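Local coordinates for protein Kinase A (Toxoplasma gondii, PDB 5J3U) that binds cyclic AMP in two successive cyclic nucleotide-binding domains and, as in related regulatory chains, probably restrains the catalytic subunit of the kinase, at residues Cys47-Gly52 / Ala101-Val106; Gly55-Ile60 / Leu111-Arg116; Gly167-Arg172 / Ala224-Ala229; Ala188-Ser193 / Lys204-Gly209. All blocks are in the same frame, centred on the assembly; numbering follows the deposited sequence.

In the fold
Contacts 1 and 2 lie in the first cyclic nucleotide-binding domain, contacts 3 and 4 in the second, on opposite sides of the chain's centre; the centres of contacts 1 and 3 are about 43 Å apart. In the first domain the two pairings alternate along the chain and belong to two different four-stranded antiparallel sheets; the centres of contacts 1 and 2 are about 13 Å apart, and their side chains touch through Leu48, Tyr59 and Leu111. Contact 4 is nested within the loop closed by contact 3, about 8 Å away between centres, and strands 226-229 and 187-192 are neighbours in one sheet. Contact 3 repeats the pairing of contact 1, so each domain builds its own cyclic AMP pocket on the same scaffold.

Contact 1: Cys47-Gly52 / Ala101-Val106. With CMP (adenosine-3',5'-cyclic-monophosphate), chain C.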
# COMPACT_ATOMS: atom_id res chain seq x y z
N CYS A 47 -17.27 -18.20 -10.51
CA CYS A 47 -17.25 -17.02 -11.30
C CYS A 47 -17.98 -15.89 -10.57
O CYS A 47 -19.15 -15.63 -10.83
CB CYS A 47 -17.88 -17.30 -12.67
SG CYS A 47 -17.76 -15.86 -13.75
N LEU A 48 -17.24 -15.17 -9.72
CA LEU A 48 -17.81 -14.16 -8.81
C LEU A 48 -18.23 -12.87 -9.43
O LEU A 48 -19.29 -12.37 -9.09
CB LEU A 48 -16.82 -13.85 -7.66
CG LEU A 48 -17.19 -12.87 -6.53
CD1 LEU A 48 -18.38 -13.38 -5.75
CD2 LEU A 48 -16.01 -12.79 -5.59
N ILE A 49 -17.38 -12.27 -10.27
CA ILE A 49 -17.71 -11.02 -10.92
C ILE A 49 -17.60 -11.23 -12.43
O ILE A 49 -16.67 -11.88 -12.87
CB ILE A 49 -16.69 -9.91 -10.54
CG1 ILE A 49 -16.79 -9.59 -9.04
CG2 ILE A 49 -16.86 -8.66 -11.41
CD1 ILE A 49 -15.83 -8.48 -8.61
N ARG A 50 -18.52 -10.65 -13.18
CA ARG A 50 -18.54 -10.85 -14.60
C ARG A 50 -18.39 -9.52 -15.30
O ARG A 50 -19.12 -8.59 -15.02
CB ARG A 50 -19.83 -11.53 -15.02
CG ARG A 50 -20.09 -12.82 -14.26
CD ARG A 50 -21.08 -13.72 -15.00
NE ARG A 50 -22.27 -14.03 -14.22
CZ ARG A 50 -22.30 -14.80 -13.13
NH1 ARG A 50 -21.19 -15.34 -12.63
NH2 ARG A 50 -23.47 -15.03 -12.53
N GLU A 51 -17.43 -9.46 -16.23
CA GLU A 51 -17.14 -8.25 -16.98
C GLU A 51 -18.41 -7.73 -17.61
O GLU A 51 -19.17 -8.51 -18.14
CB GLU A 51 -16.11 -8.54 -18.09
CG GLU A 51 -15.61 -7.36 -18.85
CD GLU A 51 -14.57 -7.72 -19.92
OE1 GLU A 51 -14.14 -8.90 -20.04
OE2 GLU A 51 -14.22 -6.76 -20.63
N GLY A 52 -18.61 -6.43 -17.55
CA GLY A 52 -19.78 -5.78 -18.16
C GLY A 52 -21.00 -5.61 -17.24
O GLY A 52 -21.84 -4.73 -17.49
N ALA A 101 -13.51 -6.41 -15.68
CA ALA A 101 -12.93 -7.72 -15.81
C ALA A 101 -13.88 -8.72 -15.09
O ALA A 101 -14.76 -8.33 -14.32
CB ALA A 101 -11.53 -7.78 -15.18
N THR A 102 -13.67 -10.00 -15.37
CA THR A 102 -14.33 -11.11 -14.74
C THR A 102 -13.37 -11.64 -13.67
O THR A 102 -12.16 -11.72 -13.89
CB THR A 102 -14.64 -12.17 -15.84
OG1 THR A 102 -15.70 -11.70 -16.67
CG2 THR A 102 -14.95 -13.52 -15.26
N VAL A 103 -13.89 -12.01 -12.51
CA VAL A 103 -13.05 -12.52 -11.48
C VAL A 103 -13.54 -13.93 -11.12
O VAL A 103 -14.70 -14.10 -10.78
CB VAL A 103 -13.07 -11.61 -10.23
CG1 VAL A 103 -12.06 -12.13 -9.22
CG2 VAL A 103 -12.77 -10.19 -10.59
N THR A 104 -12.64 -14.89 -11.13
CA THR A 104 -12.97 -16.27 -10.86
C THR A 104 -12.04 -16.84 -9.82
O THR A 104 -10.84 -16.69 -9.94
CB THR A 104 -12.87 -17.08 -12.21
OG1 THR A 104 -13.77 -16.49 -13.14
CG2 THR A 104 -13.29 -18.52 -12.03
N SER A 105 -12.56 -17.54 -8.83
CA SER A 105 -11.66 -18.15 -7.84
C SER A 105 -10.86 -19.29 -8.40
O SER A 105 -11.39 -20.09 -9.20
CB SER A 105 -12.46 -18.66 -6.64
OG SER A 105 -13.51 -19.50 -7.05
N VAL A 106 -9.61 -19.35 -7.99
CA VAL A 106 -8.69 -20.45 -8.33
C VAL A 106 -8.69 -21.52 -7.21
O VAL A 106 -8.57 -22.72 -7.49
CB VAL A 106 -7.27 -19.90 -8.57
CG1 VAL A 106 -6.25 -21.03 -8.62
CG2 VAL A 106 -7.22 -19.05 -9.86
P CMP C . -14.12 -3.98 -11.17
O1P CMP C . -14.04 -3.43 -12.62
O2P CMP C . -15.21 -3.38 -10.32
O5' CMP C . -14.40 -5.54 -11.41
C5' CMP C . -13.36 -6.29 -12.05
C4' CMP C . -12.10 -6.15 -11.23
O4' CMP C . -10.99 -6.88 -11.65
C3' CMP C . -11.66 -4.72 -11.13
O3' CMP C . -12.67 -3.98 -10.45
C2' CMP C . -10.35 -4.95 -10.44
O2' CMP C . -10.51 -5.04 -9.03
C1' CMP C . -9.87 -6.29 -11.00
N9 CMP C . -8.76 -6.13 -11.97
C8 CMP C . -7.50 -6.63 -11.78
N7 CMP C . -6.70 -6.29 -12.84
C5 CMP C . -7.41 -5.56 -13.66
C6 CMP C . -7.13 -4.89 -14.95
N6 CMP C . -5.91 -4.96 -15.52
N1 CMP C . -8.15 -4.22 -15.50
C2 CMP C . -9.39 -4.09 -14.95
N3 CMP C . -9.72 -4.70 -13.78
C4 CMP C . -8.79 -5.44 -13.11
O HOH W 1 -14.54 -11.56 -18.98
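The peptide groups of Ile49 and Val103 meet edge-on through two N-H...O bonds, one each way: Ile49 N reaches Val103 O at 3.3 Å, and Val103 N reaches Ile49 O at 2.8 Å. Another planar group, the Arg50 guanidinium, has Cys47 SG at its edge, in plane, as acceptor of a weak bond from NH1. Leu48 N adds a weak, bent bond to Val103 O, so Leu48 and Ile49 both face one residue of strand 102-105: a classic beta bulge.

Beyond the bulge a side chain continues the pairing. Thr102 OG1 lies beside its own backbone N (chi1 -72°) and takes the N-H of Glu51 almost head-on, 2.9 Å between Glu51 N and Thr102 OG1 with 173° at the hydrogen. A water joins Thr102 OG1 to Glu51 OE1, a carboxylate oxygen that also accepts a bond from Leu71 N.

On the pocket side, Ile49 and Val103 lie side by side and point the same way, with Ile49 CB 3.9 Å from Val103 CG2. The CG2 branches of both turn to the cyclic AMP: that of Ile49 comes within 4.0 Å of O5', and that of Val103 within 3.9 Å of O4'. Ala101 CB also approaches the ribose, 3.7 Å from O4'. Within these two segments the nucleotide is therefore met mainly by van der Waals contact, while its hydrogen bonds come from neighbours such as Arg99, Ala100 N and Glu90.

Contact 2: Gly55-Ile60 / Leu111-Arg116; sequences GECLYI and LWELGR
The carbonyl oxygen of Gly55 is gripped side-on by Arg116, whose NH2 and NE donate to it at 2.8 Å and 3.1 Å respectively, the oxygen lying close to the guanidinium plane. This clasp closes one end of an antiparallel strand pair, 57-60 with 111-115, in the beta-barrel of the first cyclic nucleotide-binding domain. Glu56 folds back at its second torsion (chi2 -58°), which brings OE1 to NE of the same arginine in a salt bridge; the bond is weak, and the carboxylate and guanidinium planes are 57° apart. The backbone N of Arg116, which opens helix 116-138, donates to Glu56 O at 2.9 Å, with Gly115 as N-cap.

Arg116 NH2 has a second acceptor in Ala92 O, and Ala92 N itself binds cyclic AMP, which places the arginine in what is probably the second shell of the nucleotide site.

Along the strands, paired bonds link Leu58 with Leu114 and Ile60 with Trp112. Those four side chains share one side of the sheet, where Leu58 and Leu114 lie side by side, pointing the same way, and both pack on Phe119 of helix 116-138. The other side carries Cys57, Tyr59 and Glu113. The tyrosine ring runs alongside the extended glutamate chain, its plane 72° from that of the carboxylate, and the Tyr59 ring also meets that of Phe88. Tyr59 CD1 touches Leu111 CD1 at 4.0 Å, and Tyr59 CE1 sits 3.7 Å from Glu113 OE1.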
# COMPACT_ATOMS: atom_id res chain seq x y z
N GLY A 55 -21.77 -3.14 -10.93
CA GLY A 55 -21.08 -3.44 -9.65
C GLY A 55 -21.75 -2.77 -8.45
O GLY A 55 -21.97 -1.53 -8.45
N GLU A 56 -22.11 -3.55 -7.42
CA GLU A 56 -22.69 -2.93 -6.22
C GLU A 56 -21.93 -3.23 -4.96
O GLU A 56 -22.38 -2.87 -3.90
CB GLU A 56 -24.18 -3.29 -6.03
CG GLU A 56 -25.08 -3.05 -7.23
CD GLU A 56 -25.11 -1.61 -7.75
OE1 GLU A 56 -24.80 -0.64 -7.03
OE2 GLU A 56 -25.47 -1.45 -8.93
N CYS A 57 -20.77 -3.86 -5.09
CA CYS A 57 -19.91 -4.10 -3.96
C CYS A 57 -18.46 -4.29 -4.41
O CYS A 57 -18.18 -4.44 -5.61
CB CYS A 57 -20.39 -5.34 -3.24
SG CYS A 57 -20.35 -6.81 -4.25
N LEU A 58 -17.56 -4.32 -3.43
CA LEU A 58 -16.19 -4.71 -3.62
C LEU A 58 -15.87 -5.78 -2.62
O LEU A 58 -16.66 -6.03 -1.72
CB LEU A 58 -15.28 -3.51 -3.52
CG LEU A 58 -15.12 -2.79 -2.17
CD1 LEU A 58 -14.32 -3.63 -1.19
CD2 LEU A 58 -14.41 -1.46 -2.37
N TYR A 59 -14.75 -6.44 -2.83
CA TYR A 59 -14.28 -7.49 -1.95
C TYR A 59 -12.84 -7.29 -1.53
O TYR A 59 -12.03 -6.75 -2.27
CB TYR A 59 -14.32 -8.83 -2.71
CG TYR A 59 -15.69 -9.17 -3.21
CD1 TYR A 59 -16.61 -9.86 -2.39
CD2 TYR A 59 -16.10 -8.80 -4.47
CE1 TYR A 59 -17.86 -10.17 -2.83
CE2 TYR A 59 -17.35 -9.13 -4.93
CZ TYR A 59 -18.22 -9.80 -4.10
OH TYR A 59 -19.47 -10.09 -4.56
N ILE A 60 -12.51 -7.84 -0.35
CA ILE A 60 -11.13 -8.01 0.02
C ILE A 60 -10.88 -9.46 0.41
O ILE A 60 -11.73 -10.14 0.99
CB ILE A 60 -10.72 -6.98 1.09
CG1 ILE A 60 -9.21 -7.05 1.33
CG2 ILE A 60 -11.46 -7.21 2.39
CD1 ILE A 60 -8.59 -5.81 1.97
N LEU A 111 -13.63 -14.28 1.67
CA LEU A 111 -13.70 -12.87 1.29
C LEU A 111 -14.56 -12.09 2.28
O LEU A 111 -15.37 -12.66 3.02
CB LEU A 111 -14.43 -12.76 -0.06
CG LEU A 111 -13.88 -13.68 -1.19
CD1 LEU A 111 -14.71 -13.38 -2.42
CD2 LEU A 111 -12.40 -13.49 -1.46
N TRP A 112 -14.41 -10.77 2.23
CA TRP A 112 -15.25 -9.86 2.95
C TRP A 112 -15.77 -8.89 1.93
O TRP A 112 -15.01 -8.36 1.14
CB TRP A 112 -14.48 -9.13 4.02
CG TRP A 112 -13.98 -10.04 5.05
CD1 TRP A 112 -12.77 -10.65 5.10
CD2 TRP A 112 -14.71 -10.50 6.18
NE1 TRP A 112 -12.70 -11.47 6.20
CE2 TRP A 112 -13.87 -11.37 6.90
CE3 TRP A 112 -16.00 -10.23 6.66
CZ2 TRP A 112 -14.27 -11.97 8.09
CZ3 TRP A 112 -16.38 -10.81 7.83
CH2 TRP A 112 -15.52 -11.70 8.52
N GLU A 113 -17.04 -8.68 1.96
CA GLU A 113 -17.77 -7.89 0.98
C GLU A 113 -18.22 -6.54 1.57
O GLU A 113 -18.77 -6.52 2.67
CB GLU A 113 -18.99 -8.71 0.54
CG GLU A 113 -19.94 -7.98 -0.40
CD GLU A 113 -21.14 -8.82 -0.83
OE1 GLU A 113 -21.01 -10.03 -0.96
OE2 GLU A 113 -22.22 -8.23 -1.04
N LEU A 114 -18.02 -5.44 0.83
CA LEU A 114 -18.44 -4.12 1.22
C LEU A 114 -19.38 -3.55 0.18
O LEU A 114 -19.04 -3.45 -1.03
CB LEU A 114 -17.24 -3.16 1.32
CG LEU A 114 -17.54 -1.71 1.78
CD1 LEU A 114 -18.10 -1.63 3.19
CD2 LEU A 114 -16.29 -0.87 1.73
N GLY A 115 -20.55 -3.08 0.63
CA GLY A 115 -21.52 -2.48 -0.28
C GLY A 115 -21.18 -1.09 -0.77
O GLY A 115 -20.43 -0.34 -0.14
N ARG A 116 -21.68 -0.78 -1.95
CA ARG A 116 -21.45 0.50 -2.60
C ARG A 116 -21.87 1.69 -1.73
O ARG A 116 -21.18 2.72 -1.72
CB ARG A 116 -22.20 0.54 -3.94
CG ARG A 116 -22.18 1.89 -4.62
CD ARG A 116 -23.01 1.90 -5.88
NE ARG A 116 -22.36 1.21 -6.99
CZ ARG A 116 -21.44 1.74 -7.81
NH1 ARG A 116 -20.99 2.98 -7.64
NH2 ARG A 116 -20.96 1.01 -8.83

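Contact 3: Gly167-Arg172 / Ala224-Ala229; sequences GAYIVR and AANVIA. With CMP (adenosine-3',5'-cyclic-monophosphate), chain B.
Tyr169 and Ile228 run side by side, and the ring is sandwiched. Both side chains start beside their own backbone N, which lays Ile228 CG1 over one face of the ring, 3.7 Å from its centroid in a CH-pi contact, with CD1 continuing toward CZ. On the opposite face lies Arg172 NH2, offset toward the rim. The arginine gets there by running extended from CG to NE and then turning at chi4 (-89°), so that Tyr169 CB sits over the centre of its guanidinium. At the ring's edge, in plane, is Asn226 CG, 3.8 Å from Tyr169 CE2, its amide nearly perpendicular to the ring. That amide is fixed from both ends: OD1 accepts from Gln173 N and ND2 donates to Thr191 OG1.

The backbone turns a corner at Ile170. Ile170 N bonds Val227 O at 2.7 Å, and Val171 N adds a weak bond to the same oxygen. With CG1 of Val171 beside its backbone N (chi1 -51°), CG2 falls between N and the carbonyl carbon and meets Val227 CG2 at 3.8 Å; both methyls approach the nucleotide. Ala224 N donates to phosphate O2P at 2.8 Å. Classic bulge and apolar wall together belong to the cyclic AMP pocket of the second cyclic nucleotide-binding domain.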
# COMPACT_ATOMS: atom_id res chain seq x y z
N GLY A 167 11.01 9.33 19.16
CA GLY A 167 11.90 8.24 19.61
C GLY A 167 11.59 6.88 19.01
O GLY A 167 12.33 5.95 19.24
N ALA A 168 10.47 6.74 18.30
CA ALA A 168 10.09 5.45 17.68
C ALA A 168 11.02 5.15 16.50
O ALA A 168 11.35 6.02 15.69
CB ALA A 168 8.65 5.48 17.23
N TYR A 169 11.53 3.92 16.43
CA TYR A 169 12.43 3.53 15.36
C TYR A 169 11.57 3.20 14.17
O TYR A 169 10.68 2.35 14.25
CB TYR A 169 13.29 2.30 15.75
CG TYR A 169 14.44 2.65 16.67
CD1 TYR A 169 14.19 3.09 17.95
CD2 TYR A 169 15.76 2.58 16.22
CE1 TYR A 169 15.23 3.50 18.79
CE2 TYR A 169 16.82 2.94 17.08
CZ TYR A 169 16.54 3.39 18.35
OH TYR A 169 17.61 3.78 19.21
N ILE A 170 11.84 3.84 13.05
CA ILE A 170 11.16 3.51 11.78
C ILE A 170 11.88 2.30 11.12
O ILE A 170 11.23 1.37 10.65
CB ILE A 170 11.11 4.74 10.85
CG1 ILE A 170 10.42 5.90 11.57
CG2 ILE A 170 10.43 4.43 9.50
CD1 ILE A 170 10.41 7.17 10.78
N VAL A 171 13.20 2.35 11.08
CA VAL A 171 14.02 1.20 10.74
C VAL A 171 15.14 1.06 11.76
O VAL A 171 15.57 2.05 12.39
CB VAL A 171 14.57 1.20 9.29
CG1 VAL A 171 13.44 1.43 8.26
CG2 VAL A 171 15.73 2.15 9.12
N ARG A 172 15.59 -0.19 11.91
CA ARG A 172 16.70 -0.53 12.80
C ARG A 172 17.87 -1.14 12.02
O ARG A 172 17.66 -1.99 11.13
CB ARG A 172 16.20 -1.52 13.87
CG ARG A 172 14.99 -1.03 14.69
CD ARG A 172 14.38 -2.07 15.59
NE ARG A 172 13.15 -1.61 16.19
CZ ARG A 172 13.02 -0.95 17.34
NH1 ARG A 172 11.80 -0.57 17.74
NH2 ARG A 172 14.10 -0.65 18.10
N ALA A 224 21.29 -0.41 6.84
CA ALA A 224 22.63 0.12 7.14
C ALA A 224 22.69 1.16 8.31
O ALA A 224 23.79 1.55 8.75
CB ALA A 224 23.29 0.67 5.88
N ALA A 225 21.54 1.55 8.82
CA ALA A 225 21.42 2.55 9.89
C ALA A 225 20.06 2.44 10.54
O ALA A 225 19.15 1.79 9.98
CB ALA A 225 21.65 3.95 9.30
N ASN A 226 19.93 3.01 11.73
CA ASN A 226 18.67 3.27 12.37
C ASN A 226 18.11 4.55 11.78
O ASN A 226 18.89 5.46 11.49
CB ASN A 226 18.81 3.47 13.86
CG ASN A 226 19.52 2.32 14.50
OD1 ASN A 226 18.99 1.19 14.48
ND2 ASN A 226 20.74 2.56 15.04
N VAL A 227 16.80 4.61 11.63
CA VAL A 227 16.08 5.92 11.38
C VAL A 227 15.02 6.05 12.44
O VAL A 227 14.12 5.18 12.57
CB VAL A 227 15.57 6.10 9.94
CG1 VAL A 227 14.92 7.50 9.80
CG2 VAL A 227 16.68 5.87 8.92
N ILE A 228 15.11 7.14 13.23
CA ILE A 228 14.31 7.31 14.39
C ILE A 228 13.46 8.61 14.28
O ILE A 228 14.00 9.64 13.94
CB ILE A 228 15.23 7.46 15.64
CG1 ILE A 228 16.17 6.23 15.81
CG2 ILE A 228 14.37 7.64 16.87
CD1 ILE A 228 17.37 6.51 16.69
N ALA A 229 12.19 8.54 14.60
CA ALA A 229 11.33 9.75 14.52
C ALA A 229 11.82 10.78 15.57
O ALA A 229 12.17 10.41 16.70
CB ALA A 229 9.90 9.41 14.78
P CMP B . 18.75 1.50 4.49
O1P CMP B . 17.72 0.79 3.71
O2P CMP B . 20.11 0.83 4.67
O5' CMP B . 18.13 1.82 5.93
C5' CMP B . 18.86 2.75 6.76
C4' CMP B . 18.86 4.05 5.97
O4' CMP B . 19.56 5.15 6.57
C3' CMP B . 19.64 3.88 4.68
O3' CMP B . 18.93 2.98 3.82
C2' CMP B . 19.79 5.30 4.18
O2' CMP B . 18.58 5.78 3.54
C1' CMP B . 19.87 6.03 5.52
N9 CMP B . 21.18 6.56 5.78
C8 CMP B . 21.37 7.82 6.23
N7 CMP B . 22.72 8.04 6.45
C5 CMP B . 23.38 6.89 6.17
C6 CMP B . 24.79 6.43 6.17
N6 CMP B . 25.82 7.25 6.54
N1 CMP B . 24.99 5.16 5.77
C2 CMP B . 24.02 4.27 5.42
N3 CMP B . 22.70 4.65 5.39
C4 CMP B . 22.35 5.92 5.72

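Contact 4: Ala188-Ser193 / Lys204-Gly209; sequences AVATKS and KKYQAG. With CMP (adenosine-3',5'-cyclic-monophosphate), chain B.
Tyr206 is turned toward Ala188 and Ala190 by a first torsion that sets CG beside its backbone N (chi1 -70°). The ring then slants past both alanines: CD2 lies by Ala188 CB, and Tyr206 CE2 is 4.0 Å from Ala190 CB. Its hydroxyl end reaches the nucleotide, with Tyr206 OH 3.1 Å from cyclic AMP C8 and 3.4 Å from C1'. Lys204 CG, anti to its own backbone N, lies over one face of the ring, offset toward the rim, and Phe212 is a further ring neighbour.

Ala190 CB touches the base, 3.7 Å from C8. Further along the strand, Lys192 is extended throughout, which carries CD to 3.6 Å from adenine N1 and allows NZ a weak bond to the same nitrogen. Apolar and polar parts of one lysine thus meet the base at the same place.

The strands that carry these groups are joined by backbone bonds. Tyr206 N donates to Ala188 O at 2.7 Å and nearly straight (172°), while the return bond from Ala188 N to Tyr206 O is longer, at 3.3 Å. Ala190 N gives a 2.9 Å bond to Lys204 O. Val189 and Lys205 point to the other side, where Lys205 NZ forms a salt bridge with Glu202. The two strands, 187-192 and 201-206, form a beta hairpin whose side bearing Ala188, Ala190 and Tyr206 lines the adenine end of the second domain's cyclic AMP pocket.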
# COMPACT_ATOMS: atom_id res chain seq x y z
N ALA A 188 13.11 13.20 11.35
CA ALA A 188 13.77 11.94 11.80
C ALA A 188 15.22 12.12 11.78
O ALA A 188 15.74 13.08 11.17
CB ALA A 188 13.37 10.75 10.91
N VAL A 189 15.93 11.22 12.47
CA VAL A 189 17.36 11.16 12.47
C VAL A 189 17.84 9.74 12.13
O VAL A 189 17.23 8.77 12.54
CB VAL A 189 17.98 11.61 13.82
CG1 VAL A 189 17.59 13.09 14.04
CG2 VAL A 189 17.47 10.75 14.97
N ALA A 190 18.89 9.67 11.35
CA ALA A 190 19.60 8.42 11.08
C ALA A 190 20.77 8.34 12.04
O ALA A 190 21.58 9.30 12.12
CB ALA A 190 20.11 8.40 9.67
N THR A 191 20.91 7.19 12.67
CA THR A 191 22.10 6.92 13.52
C THR A 191 22.67 5.61 13.03
O THR A 191 21.92 4.69 12.63
CB THR A 191 21.74 6.87 15.01
OG1 THR A 191 21.00 5.69 15.35
CG2 THR A 191 20.91 8.04 15.42
N LYS A 192 24.00 5.49 13.10
CA LYS A 192 24.69 4.37 12.56
C LYS A 192 25.83 3.95 13.46
O LYS A 192 26.67 4.81 13.78
CB LYS A 192 25.24 4.75 11.19
CG LYS A 192 26.01 3.65 10.45
CD LYS A 192 26.26 4.05 8.99
CE LYS A 192 26.88 2.91 8.21
NZ LYS A 192 27.71 3.43 7.10
N SER A 193 25.87 2.66 13.76
CA SER A 193 27.06 2.00 14.39
C SER A 193 28.03 1.66 13.28
O SER A 193 27.68 0.93 12.31
CB SER A 193 26.67 0.75 15.17
OG SER A 193 27.80 -0.10 15.35
N LYS A 204 22.62 11.76 10.07
CA LYS A 204 21.80 12.59 9.14
C LYS A 204 20.56 13.00 9.85
O LYS A 204 20.07 12.28 10.72
CB LYS A 204 21.43 11.81 7.87
CG LYS A 204 20.81 12.68 6.80
CD LYS A 204 21.00 12.00 5.47
CE LYS A 204 20.31 12.74 4.36
NZ LYS A 204 21.18 13.83 3.85
N LYS A 205 20.01 14.18 9.49
CA LYS A 205 18.77 14.66 10.03
C LYS A 205 17.83 14.78 8.84
O LYS A 205 18.28 15.22 7.79
CB LYS A 205 18.94 16.07 10.64
CG LYS A 205 20.06 16.20 11.67
CD LYS A 205 20.31 17.68 12.07
CE LYS A 205 21.27 17.82 13.26
NZ LYS A 205 20.70 17.29 14.54
N TYR A 206 16.60 14.29 8.96
CA TYR A 206 15.64 14.33 7.84
C TYR A 206 14.58 15.34 8.14
O TYR A 206 14.18 15.52 9.26
CB TYR A 206 14.96 12.97 7.64
CG TYR A 206 15.91 11.95 7.12
CD1 TYR A 206 16.51 12.08 5.88
CD2 TYR A 206 16.30 10.87 7.91
CE1 TYR A 206 17.41 11.16 5.41
CE2 TYR A 206 17.16 9.89 7.40
CZ TYR A 206 17.72 10.04 6.19
OH TYR A 206 18.62 9.14 5.71
N GLN A 207 14.08 15.94 7.08
CA GLN A 207 12.91 16.84 7.14
C GLN A 207 11.94 16.45 6.03
O GLN A 207 12.22 15.59 5.18
CB GLN A 207 13.34 18.30 6.90
CG GLN A 207 14.24 18.90 7.95
CD GLN A 207 13.64 19.00 9.38
OE1 GLN A 207 12.41 19.29 9.60
NE2 GLN A 207 14.52 18.75 10.38
N ALA A 208 10.81 17.15 6.00
CA ALA A 208 9.77 16.86 5.01
C ALA A 208 10.33 16.88 3.59
O ALA A 208 11.04 17.80 3.19
CB ALA A 208 8.59 17.81 5.16
N GLY A 209 10.03 15.82 2.82
CA GLY A 209 10.49 15.69 1.47
C GLY A 209 11.72 14.83 1.30
O GLY A 209 12.03 14.42 0.23
P CMP B . 18.75 1.50 4.49
O1P CMP B . 17.72 0.79 3.71
O2P CMP B . 20.11 0.83 4.67
O5' CMP B . 18.13 1.82 5.93
C5' CMP B . 18.86 2.75 6.76
C4' CMP B . 18.86 4.05 5.97
O4' CMP B . 19.56 5.15 6.57
C3' CMP B . 19.64 3.88 4.68
O3' CMP B . 18.93 2.98 3.82
C2' CMP B . 19.79 5.30 4.18
O2' CMP B . 18.58 5.78 3.54
C1' CMP B . 19.87 6.03 5.52
N9 CMP B . 21.18 6.56 5.78
C8 CMP B . 21.37 7.82 6.23
N7 CMP B . 22.72 8.04 6.45
C5 CMP B . 23.38 6.89 6.17
C6 CMP B . 24.79 6.43 6.17
N6 CMP B . 25.82 7.25 6.54
N1 CMP B . 24.99 5.16 5.77
C2 CMP B . 24.02 4.27 5.42
N3 CMP B . 22.70 4.65 5.39
C4 CMP B . 22.35 5.92 5.72